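Local structure of F5/8 type C domain protein (Bacteroides ovatus, 4ZRX) at residues 20-24 and 271-277; 10-14 and 277-282; 397-402 and 446-451. The protein is a putative alpha-L-fucosidase that probably cleaves L-fucose from glycans and carries an F5/8 type C domain likely to bind carbohydrate. All coordinates share one frame; numbering follows the deposited sequence. Where two conformers were deposited one is given.

Contact 1 (20-24 and 271-277)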
loop_
_atom_site.group_PDB
_atom_site.type_symbol
_atom_site.label_atom_id
_atom_site.label_comp_id
_atom_site.label_asym_id
_atom_site.label_seq_id
_atom_site.Cartn_x
_atom_site.Cartn_y
_atom_site.Cartn_z
ATOM N N ILE A 20 7.714 21.682 -27.381
ATOM C CA ILE A 20 7.564 20.390 -26.748
ATOM C C ILE A 20 8.844 19.570 -26.897
ATOM O O ILE A 20 9.229 18.841 -25.973
ATOM C CB ILE A 20 6.289 19.635 -27.251
ATOM C CG1 ILE A 20 6.081 18.325 -26.495
ATOM C CG2 ILE A 20 6.341 19.340 -28.744
ATOM C CD1 ILE A 20 6.007 18.482 -24.990
ATOM N N GLU A 21 9.541 19.696 -28.023
ATOM C CA GLU A 21 10.788 18.953 -28.180
ATOM C C GLU A 21 11.822 19.430 -27.162
ATOM O O GLU A 21 12.512 18.617 -26.574
ATOM C CB GLU A 21 11.335 19.067 -29.614
ATOM C CG GLU A 21 10.469 18.326 -30.659
ATOM C CD GLU A 21 9.191 19.084 -31.115
ATOM O OE1 GLU A 21 9.033 20.337 -30.892
ATOM O OE2 GLU A 21 8.313 18.380 -31.677
ATOM N N GLN A 22 11.899 20.733 -26.935
ATOM C CA GLN A 22 12.836 21.273 -25.961
ATOM C C GLN A 22 12.436 20.824 -24.539
ATOM O O GLN A 22 13.284 20.485 -23.722
ATOM C CB GLN A 22 12.893 22.798 -26.066
ATOM C CG GLN A 22 13.696 23.217 -27.260
ATOM C CD GLN A 22 13.240 24.539 -27.860
ATOM O OE1 GLN A 22 12.805 25.445 -27.146
ATOM N NE2 GLN A 22 13.327 24.644 -29.186
ATOM N N LYS A 23 11.142 20.869 -24.244
ATOM C CA LYS A 23 10.662 20.383 -22.928
ATOM C C LYS A 23 10.995 18.917 -22.700
ATOM O O LYS A 23 11.399 18.563 -21.608
ATOM C CB LYS A 23 9.150 20.573 -22.753
ATOM C CG LYS A 23 8.751 22.030 -22.673
ATOM C CD LYS A 23 7.280 22.212 -22.452
ATOM C CE LYS A 23 6.942 23.672 -22.446
ATOM N NZ LYS A 23 5.502 23.889 -22.197
ATOM N N VAL A 24 10.796 18.088 -23.715
ATOM C CA VAL A 24 11.093 16.680 -23.601
ATOM C C VAL A 24 12.585 16.436 -23.364
ATOM O O VAL A 24 12.939 15.612 -22.532
ATOM C CB VAL A 24 10.574 15.896 -24.814
ATOM C CG1 VAL A 24 11.147 14.523 -24.860
ATOM C CG2 VAL A 24 9.056 15.821 -24.728
ATOM N N ARG A 271 4.013 13.327 -22.134
ATOM C CA ARG A 271 4.358 14.457 -23.002
ATOM C C ARG A 271 3.170 15.377 -23.257
ATOM O O ARG A 271 3.335 16.596 -23.395
ATOM C CB ARG A 271 4.857 13.992 -24.383
ATOM C CG ARG A 271 6.143 13.219 -24.311
ATOM C CD ARG A 271 6.729 13.023 -25.741
ATOM N NE ARG A 271 7.826 12.072 -25.734
ATOM C CZ ARG A 271 8.784 11.989 -26.651
ATOM N NH1 ARG A 271 8.862 12.900 -27.635
ATOM N NH2 ARG A 271 9.715 11.062 -26.559
ATOM N N LYS A 272 1.984 14.801 -23.302
ATOM C CA LYS A 272 0.777 15.601 -23.459
ATOM C C LYS A 272 0.676 16.638 -22.369
ATOM O O LYS A 272 0.404 17.813 -22.652
ATOM C CB LYS A 272 -0.430 14.679 -23.419
ATOM C CG LYS A 272 -1.805 15.295 -23.546
ATOM C CD LYS A 272 -2.829 14.125 -23.223
ATOM C CE LYS A 272 -4.134 14.563 -22.653
ATOM N NZ LYS A 272 -4.944 15.162 -23.764
ATOM N N ILE A 273 0.844 16.235 -21.118
ATOM C CA ILE A 273 0.697 17.195 -20.043
ATOM C C ILE A 273 1.879 18.169 -19.929
ATOM O O ILE A 273 1.713 19.279 -19.416
ATOM C CB ILE A 273 0.308 16.489 -18.736
ATOM C CG1 ILE A 273 -0.451 17.438 -17.812
ATOM C CG2 ILE A 273 1.492 15.808 -17.998
ATOM C CD1 ILE A 273 -1.496 16.665 -16.973
ATOM N N LEU A 274 3.067 17.794 -20.428
ATOM C CA LEU A 274 4.179 18.760 -20.540
ATOM C C LEU A 274 3.840 20.012 -21.297
ATOM O O LEU A 274 4.409 21.073 -21.013
ATOM C CB LEU A 274 5.390 18.146 -21.237
ATOM C CG LEU A 274 6.143 17.143 -20.401
ATOM C CD1 LEU A 274 7.339 16.580 -21.199
ATOM C CD2 LEU A 274 6.628 17.812 -19.113
ATOM N N GLU A 275 2.883 19.900 -22.222
ATOM C CA GLU A 275 2.487 21.022 -23.101
ATOM C C GLU A 275 2.202 22.311 -22.356
ATOM O O GLU A 275 2.732 23.338 -22.725
ATOM C CB GLU A 275 1.282 20.652 -23.978
ATOM C CG GLU A 275 1.589 19.556 -25.058
ATOM C CD GLU A 275 2.265 20.082 -26.322
ATOM O OE1 GLU A 275 2.634 21.285 -26.382
ATOM O OE2 GLU A 275 2.440 19.287 -27.275
ATOM N N LYS A 276 1.405 22.272 -21.297
ATOM C CA LYS A 276 1.159 23.502 -20.561
ATOM C C LYS A 276 2.049 23.678 -19.346
ATOM O O LYS A 276 1.949 24.706 -18.688
ATOM C CB LYS A 276 -0.331 23.707 -20.275
ATOM C CG LYS A 276 -1.065 24.289 -21.520
ATOM C CD LYS A 276 -2.539 24.537 -21.308
ATOM C CE LYS A 276 -3.307 23.218 -21.282
ATOM N NZ LYS A 276 -4.773 23.480 -21.112
ATOM N N ALA A 277 2.979 22.751 -19.089
ATOM C CA ALA A 277 3.860 22.905 -17.946
ATOM C C ALA A 277 4.957 23.906 -18.222
ATOM O O ALA A 277 5.454 23.981 -19.341
ATOM C CB ALA A 277 4.487 21.557 -17.575
HETATM O O HOH W 1 5.259 22.966 -25.064
#

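Contact 2 (10-14 and 277-282)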
loop_
_atom_site.group_PDB
_atom_site.type_symbol
_atom_site.label_atom_id
_atom_site.label_comp_id
_atom_site.label_asym_id
_atom_site.label_seq_id
_atom_site.Cartn_x
_atom_site.Cartn_y
_atom_site.Cartn_z
ATOM N N LYS A 10 16.801 17.903 -9.507
ATOM C CA LYS A 10 15.543 18.103 -8.736
ATOM C C LYS A 10 14.498 19.002 -9.332
ATOM O O LYS A 10 13.293 18.754 -9.158
ATOM C CB LYS A 10 15.833 18.487 -7.269
ATOM C CG LYS A 10 14.651 18.372 -6.343
ATOM C CD LYS A 10 15.101 18.649 -4.898
ATOM C CE LYS A 10 13.934 18.930 -3.952
ATOM N NZ LYS A 10 14.440 19.088 -2.547
ATOM N N HIS A 11 14.931 20.048 -10.041
ATOM C CA HIS A 11 14.014 20.996 -10.674
ATOM C C HIS A 11 14.589 21.523 -11.956
ATOM O O HIS A 11 15.810 21.702 -12.052
ATOM C CB HIS A 11 13.730 22.113 -9.659
ATOM C CG HIS A 11 12.891 23.224 -10.173
ATOM N ND1 HIS A 11 13.365 24.517 -10.232
ATOM C CD2 HIS A 11 11.616 23.268 -10.623
ATOM C CE1 HIS A 11 12.412 25.306 -10.700
ATOM N NE2 HIS A 11 11.341 24.578 -10.940
ATOM N N VAL A 12 13.729 21.711 -12.944
ATOM C CA VAL A 12 14.095 22.434 -14.135
ATOM C C VAL A 12 12.952 23.349 -14.538
ATOM O O VAL A 12 11.810 22.972 -14.471
ATOM C CB VAL A 12 14.475 21.461 -15.301
ATOM C CG1 VAL A 12 13.306 20.512 -15.716
ATOM C CG2 VAL A 12 14.946 22.232 -16.506
ATOM N N GLU A 13 13.299 24.575 -14.953
ATOM C CA GLU A 13 12.352 25.558 -15.469
ATOM C C GLU A 13 12.472 25.577 -16.993
ATOM O O GLU A 13 13.578 25.705 -17.507
ATOM C CB GLU A 13 12.714 26.953 -14.919
ATOM C CG GLU A 13 12.515 27.088 -13.419
ATOM C CD GLU A 13 13.785 27.486 -12.638
ATOM O OE1 GLU A 13 14.910 27.002 -12.949
ATOM O OE2 GLU A 13 13.637 28.243 -11.664
ATOM N N PHE A 14 11.369 25.462 -17.715
ATOM C CA PHE A 14 11.427 25.508 -19.155
ATOM C C PHE A 14 11.456 27.003 -19.549
ATOM O O PHE A 14 10.712 27.805 -18.974
ATOM C CB PHE A 14 10.220 24.851 -19.793
ATOM C CG PHE A 14 10.029 23.426 -19.413
ATOM C CD1 PHE A 14 11.114 22.534 -19.350
ATOM C CD2 PHE A 14 8.745 22.952 -19.165
ATOM C CE1 PHE A 14 10.912 21.193 -19.001
ATOM C CE2 PHE A 14 8.546 21.599 -18.807
ATOM C CZ PHE A 14 9.648 20.730 -18.752
ATOM N N ALA A 277 2.979 22.751 -19.089
ATOM C CA ALA A 277 3.860 22.905 -17.946
ATOM C C ALA A 277 4.957 23.906 -18.222
ATOM O O ALA A 277 5.454 23.981 -19.341
ATOM C CB ALA A 277 4.487 21.557 -17.575
ATOM N N THR A 278 5.350 24.674 -17.213
ATOM C CA THR A 278 6.503 25.592 -17.366
ATOM C C THR A 278 7.700 25.133 -16.537
ATOM O O THR A 278 8.732 25.803 -16.533
ATOM C CB THR A 278 6.135 27.033 -16.887
ATOM O OG1 THR A 278 5.714 26.965 -15.517
ATOM C CG2 THR A 278 5.032 27.632 -17.744
ATOM N N GLU A 279 7.548 24.039 -15.772
ATOM C CA GLU A 279 8.636 23.535 -14.977
ATOM C C GLU A 279 8.365 22.081 -14.637
ATOM O O GLU A 279 7.277 21.588 -14.878
ATOM C CB GLU A 279 8.845 24.373 -13.724
ATOM C CG GLU A 279 7.622 24.563 -12.840
ATOM C CD GLU A 279 7.855 25.501 -11.681
ATOM O OE1 GLU A 279 9.017 25.679 -11.209
ATOM O OE2 GLU A 279 6.846 26.021 -11.165
ATOM N N LEU A 280 9.395 21.409 -14.140
ATOM C CA LEU A 280 9.314 20.000 -13.879
ATOM C C LEU A 280 10.131 19.681 -12.655
ATOM O O LEU A 280 11.157 20.314 -12.379
ATOM C CB LEU A 280 9.726 19.172 -15.103
ATOM C CG LEU A 280 9.199 17.723 -15.208
ATOM C CD1 LEU A 280 7.733 17.746 -15.617
ATOM C CD2 LEU A 280 10.004 16.950 -16.293
ATOM N N PHE A 281 9.639 18.694 -11.905
ATOM C CA PHE A 281 10.188 18.381 -10.605
ATOM C C PHE A 281 10.584 16.923 -10.525
ATOM O O PHE A 281 9.803 16.081 -10.950
ATOM C CB PHE A 281 9.174 18.689 -9.479
ATOM C CG PHE A 281 8.597 20.057 -9.531
ATOM C CD1 PHE A 281 9.230 21.121 -8.935
ATOM C CD2 PHE A 281 7.410 20.287 -10.192
ATOM C CE1 PHE A 281 8.684 22.404 -9.030
ATOM C CE2 PHE A 281 6.874 21.540 -10.293
ATOM C CZ PHE A 281 7.517 22.594 -9.711
ATOM N N TRP A 282 11.748 16.608 -9.912
ATOM C CA TRP A 282 12.015 15.212 -9.526
ATOM C C TRP A 282 11.337 15.055 -8.163
ATOM O O TRP A 282 11.749 15.632 -7.115
ATOM C CB TRP A 282 13.509 14.847 -9.454
ATOM C CG TRP A 282 13.627 13.352 -9.269
ATOM C CD1 TRP A 282 13.614 12.678 -8.115
ATOM C CD2 TRP A 282 13.653 12.358 -10.305
ATOM N NE1 TRP A 282 13.580 11.339 -8.329
ATOM C CE2 TRP A 282 13.654 11.104 -9.671
ATOM C CE3 TRP A 282 13.689 12.406 -11.696
ATOM C CZ2 TRP A 282 13.726 9.902 -10.381
ATOM C CZ3 TRP A 282 13.745 11.195 -12.412
ATOM C CH2 TRP A 282 13.775 9.962 -11.730
#

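Contact 3 (397-402 and 446-451)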
loop_
_atom_site.group_PDB
_atom_site.type_symbol
_atom_site.label_atom_id
_atom_site.label_comp_id
_atom_site.label_asym_id
_atom_site.label_seq_id
_atom_site.Cartn_x
_atom_site.Cartn_y
_atom_site.Cartn_z
ATOM N N LYS A 397 20.644 9.586 -14.776
ATOM C CA LYS A 397 20.652 10.330 -15.991
ATOM C C LYS A 397 19.262 10.700 -16.447
ATOM O O LYS A 397 19.075 11.204 -17.540
ATOM C CB LYS A 397 21.393 9.518 -17.053
ATOM C CG LYS A 397 22.817 9.207 -16.654
ATOM C CD LYS A 397 23.571 8.525 -17.752
ATOM C CE LYS A 397 25.000 8.266 -17.254
ATOM N NZ LYS A 397 25.668 7.247 -18.065
ATOM N N GLY A 398 18.252 10.439 -15.619
ATOM C CA GLY A 398 16.889 10.850 -15.911
ATOM C C GLY A 398 15.943 9.686 -16.108
ATOM O O GLY A 398 16.374 8.510 -16.217
ATOM N N GLN A 399 14.656 10.010 -16.215
ATOM C CA GLN A 399 13.643 9.008 -16.495
ATOM C C GLN A 399 13.204 9.156 -17.932
ATOM O O GLN A 399 12.682 10.184 -18.285
ATOM C CB GLN A 399 12.431 9.195 -15.544
ATOM C CG GLN A 399 11.453 8.063 -15.741
ATOM C CD GLN A 399 10.256 8.104 -14.863
ATOM O OE1 GLN A 399 10.156 8.905 -13.942
ATOM N NE2 GLN A 399 9.377 7.143 -15.070
ATOM N N ARG A 400 13.363 8.114 -18.756
ATOM C CA ARG A 400 13.225 8.286 -20.212
ATOM C C ARG A 400 12.315 7.311 -20.908
ATOM O O ARG A 400 11.726 7.660 -21.902
ATOM C CB ARG A 400 14.610 8.218 -20.843
ATOM C CG ARG A 400 15.529 9.281 -20.245
ATOM C CD ARG A 400 16.858 9.306 -20.902
ATOM N NE ARG A 400 17.703 10.349 -20.326
ATOM C CZ ARG A 400 18.745 10.894 -20.950
ATOM N NH1 ARG A 400 19.118 10.482 -22.166
ATOM N NH2 ARG A 400 19.457 11.819 -20.325
ATOM N N VAL A 401 12.194 6.096 -20.418
ATOM C CA VAL A 401 11.401 5.072 -21.090
ATOM C C VAL A 401 9.920 5.400 -20.999
ATOM O O VAL A 401 9.399 5.799 -19.963
ATOM C CB VAL A 401 11.726 3.653 -20.597
ATOM C CG1 VAL A 401 10.813 2.608 -21.245
ATOM C CG2 VAL A 401 13.186 3.319 -20.930
ATOM N N GLU A 402 9.284 5.353 -22.188
ATOM C CA GLU A 402 7.867 5.640 -22.322
ATOM C C GLU A 402 6.994 4.446 -22.728
ATOM O O GLU A 402 5.808 4.429 -22.395
ATOM C CB GLU A 402 7.656 6.757 -23.289
ATOM C CG GLU A 402 8.240 8.052 -22.820
ATOM C CD GLU A 402 8.198 9.144 -23.872
ATOM O OE1 GLU A 402 8.664 8.841 -25.000
ATOM O OE2 GLU A 402 7.693 10.319 -23.604
ATOM N N CYS A 446 10.951 6.258 -26.173
ATOM C CA CYS A 446 11.680 6.871 -25.051
ATOM C C CYS A 446 12.008 8.293 -25.365
ATOM O O CYS A 446 11.952 8.709 -26.556
ATOM C CB CYS A 446 12.908 6.092 -24.689
ATOM S SG CYS A 446 14.150 5.909 -26.046
ATOM N N ARG A 447 12.340 9.031 -24.323
ATOM C CA ARG A 447 12.825 10.378 -24.437
ATOM C C ARG A 447 14.316 10.337 -24.618
ATOM O O ARG A 447 15.021 9.714 -23.833
ATOM C CB ARG A 447 12.453 11.164 -23.180
ATOM C CG ARG A 447 10.931 11.136 -22.957
ATOM C CD ARG A 447 10.544 11.794 -21.624
ATOM N NE ARG A 447 9.091 11.827 -21.517
ATOM C CZ ARG A 447 8.391 12.430 -20.570
ATOM N NH1 ARG A 447 8.981 13.078 -19.553
ATOM N NH2 ARG A 447 7.072 12.361 -20.628
ATOM N N LEU A 448 14.819 11.067 -25.641
ATOM C CA LEU A 448 16.257 11.015 -25.949
ATOM C C LEU A 448 16.734 9.553 -26.016
ATOM O O LEU A 448 16.054 8.772 -26.644
ATOM C CB LEU A 448 17.078 11.792 -24.963
ATOM C CG LEU A 448 16.800 13.288 -24.825
ATOM C CD1 LEU A 448 17.837 13.978 -23.906
ATOM C CD2 LEU A 448 16.752 14.010 -26.179
ATOM N N THR A 449 17.910 9.212 -25.449
ATOM C CA THR A 449 18.394 7.845 -25.402
ATOM C C THR A 449 18.115 7.233 -24.042
ATOM O O THR A 449 18.507 7.817 -23.033
ATOM C CB THR A 449 19.889 7.841 -25.728
ATOM O OG1 THR A 449 20.070 8.375 -27.037
ATOM C CG2 THR A 449 20.462 6.440 -25.727
ATOM N N ALA A 450 17.458 6.066 -24.002
ATOM C CA ALA A 450 17.196 5.352 -22.764
ATOM C C ALA A 450 18.419 4.591 -22.307
ATOM O O ALA A 450 19.158 4.092 -23.150
ATOM C CB ALA A 450 16.073 4.354 -22.959
ATOM N N TYR A 451 18.607 4.518 -21.012
ATOM C CA TYR A 451 19.708 3.783 -20.374
ATOM C C TYR A 451 19.130 2.705 -19.442
ATOM O O TYR A 451 18.627 3.026 -18.369
ATOM C CB TYR A 451 20.583 4.746 -19.587
ATOM C CG TYR A 451 21.159 5.815 -20.452
ATOM C CD1 TYR A 451 21.947 5.502 -21.547
ATOM C CD2 TYR A 451 20.919 7.147 -20.199
ATOM C CE1 TYR A 451 22.469 6.525 -22.354
ATOM C CE2 TYR A 451 21.420 8.145 -21.000
ATOM C CZ TYR A 451 22.184 7.830 -22.064
ATOM O OH TYR A 451 22.670 8.848 -22.870
HETATM O O HOH W 2 11.591 12.737 -18.397
HETATM O O HOH W 3 21.138 11.294 -23.883
HETATM O O HOH W 4 5.165 10.507 -22.246
#

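Contact 1 (20-24 and 271-277)
K23 reaches across to the L274-A277 turn at the end of 271-277 and grips it through backbone carbonyls. Its chain is extended beyond CG, which brings NZ to these carbonyls. NZ donates to A277 O at 2.9 Å, in the carbonyl plane, and to L274 O at 3.2 Å. A weak bond to E275 O adds a third carbonyl. Water 1 accepts from NZ as well and gives a weak bond to E275 OE1. All three carbonyls belong to this type I beta turn. L274 O serves twice, taking both K23 NZ and the turn bond from A277 N. This joins helix 20-27 to the lead-in of strand 279-290, in a domain assigned to the TIM-barrel fucosidase family. I20 and V24 supply the apolar side. I20 has CG1 anti to the backbone N (chi1 -175°), and CD1 ends 3.6 Å from R271 O and 3.8 Å from L274 CB. I20 and L274 cross at about a right angle. I20 CG1 also lies 3.8 Å from E275 OE2. V24 uses both methyls on R271: CG2 touches CD at 3.8 Å, and CG1 sits over the centre of one guanidinium face. R271 NE forms a salt bridge with E402.

Contact 2 (10-14 and 277-282)
Strands 11-13 and 279-282 run antiparallel, their axes 4.8 Å apart at the closest and 174° between their directions, and V12 and L280 form a hydrogen-bonded pair through both their N and O atoms. W282 N to K10 O and F14 N to T278 O continue the bonding on either side. H11 with F281 and E13 with E279 are the non-hydrogen-bonded pairs, and all four side chains share one face of the sheet. There H11 NE2 donates to E279 OE1 at 2.6 Å. The carboxylate oxygen is met on its anti side, at the edge of the imidazole. H11 has CG anti to its own N (chi1 176°), which also lays the ring beside F281. These rings are near parallel, 22° apart, but slid so that they barely overlap. Their closest atoms are H11 CD2 and F281 CE1 at 3.4 Å. E279 OE2 forms a salt bridge with R251, so both carboxylate oxygens are used. Strand 11-13 is an antiparallel addition to the long strand 279-290, which itself runs parallel to 324-328 in the sheet of the TIM-barrel-type domain. On the other face V12 CG1 packs on L280 CB at 3.9 Å, the two side chains pointing the same way. The F14 ring packs against 277-280. A277 O lies at the ring edge, 3.5 Å from CD2, and E279 CA sits over one face near the rim. F14 CZ reaches L280 CB at 4.0 Å. Beside this ring E279 N is buried without a hydrogen-bond partner in the model. K10 NZ forms salt bridges with D222 and D223.

Contact 3 (397-402 and 446-451)
E402 and R447 form a salt bridge. R447 NE points at E402 OE2 over 2.9 Å, nearly straight at 175°. The oxygen lies in the guanidinium plane but is met from above the carboxylate plane, and the two planes stand 84° apart. Water 4 bridges E402 OE2 and R447 NH2, and R271 also pairs with that oxygen. Among the hydrogen bonds, R447 N binds R400 O at 2.8 Å beside the antiparallel pair V401 and C446. R400 NH1 gives to T449 O and R400 NH2 to K397 O, each at 2.9 Å. Water 3 joins R400 NH1 to Y451 OH. Both segments lie where the chain passes between two four-stranded antiparallel sheets: 388-393 to 401-410, and 438-446 to 450-458. Packing closes round R400: CG is anti to the carbonyl carbon (chi1 -58°), and the extended chain carries the guanidinium between Y451 and L448. Y451 CE2 stands 3.5 Å above one face, toward the rim, and L448 CD1 lies over the opposite face. With an alanine here, the T449 and K397 carbonyls would probably lose these donors and a gap would open between L448 and Y451. V401 CG2 meets A450 CB at 3.7 Å.

In the fold
From the N terminus, strand 11-13 comes first and helix 20-27 follows. The chain runs through most of the putative catalytic domain before residues 271-277 return to the helix and close contact 1. Directly after, residues 277-282 return to the strand and close contact 2. Contact 1 is nested inside the loop of contact 2, and the two share A277. Contact 3 comes later, in series, and closes a much shorter loop within the paired antiparallel sheets. R271 and V24 of contact 1 meet E402 and R447 of contact 3, and W282 touches Q399. Contacts 1 and 2 hold the N-terminal strand and helix to the barrel-type domain; the touches with contact 3 join that domain to the antiparallel sheets.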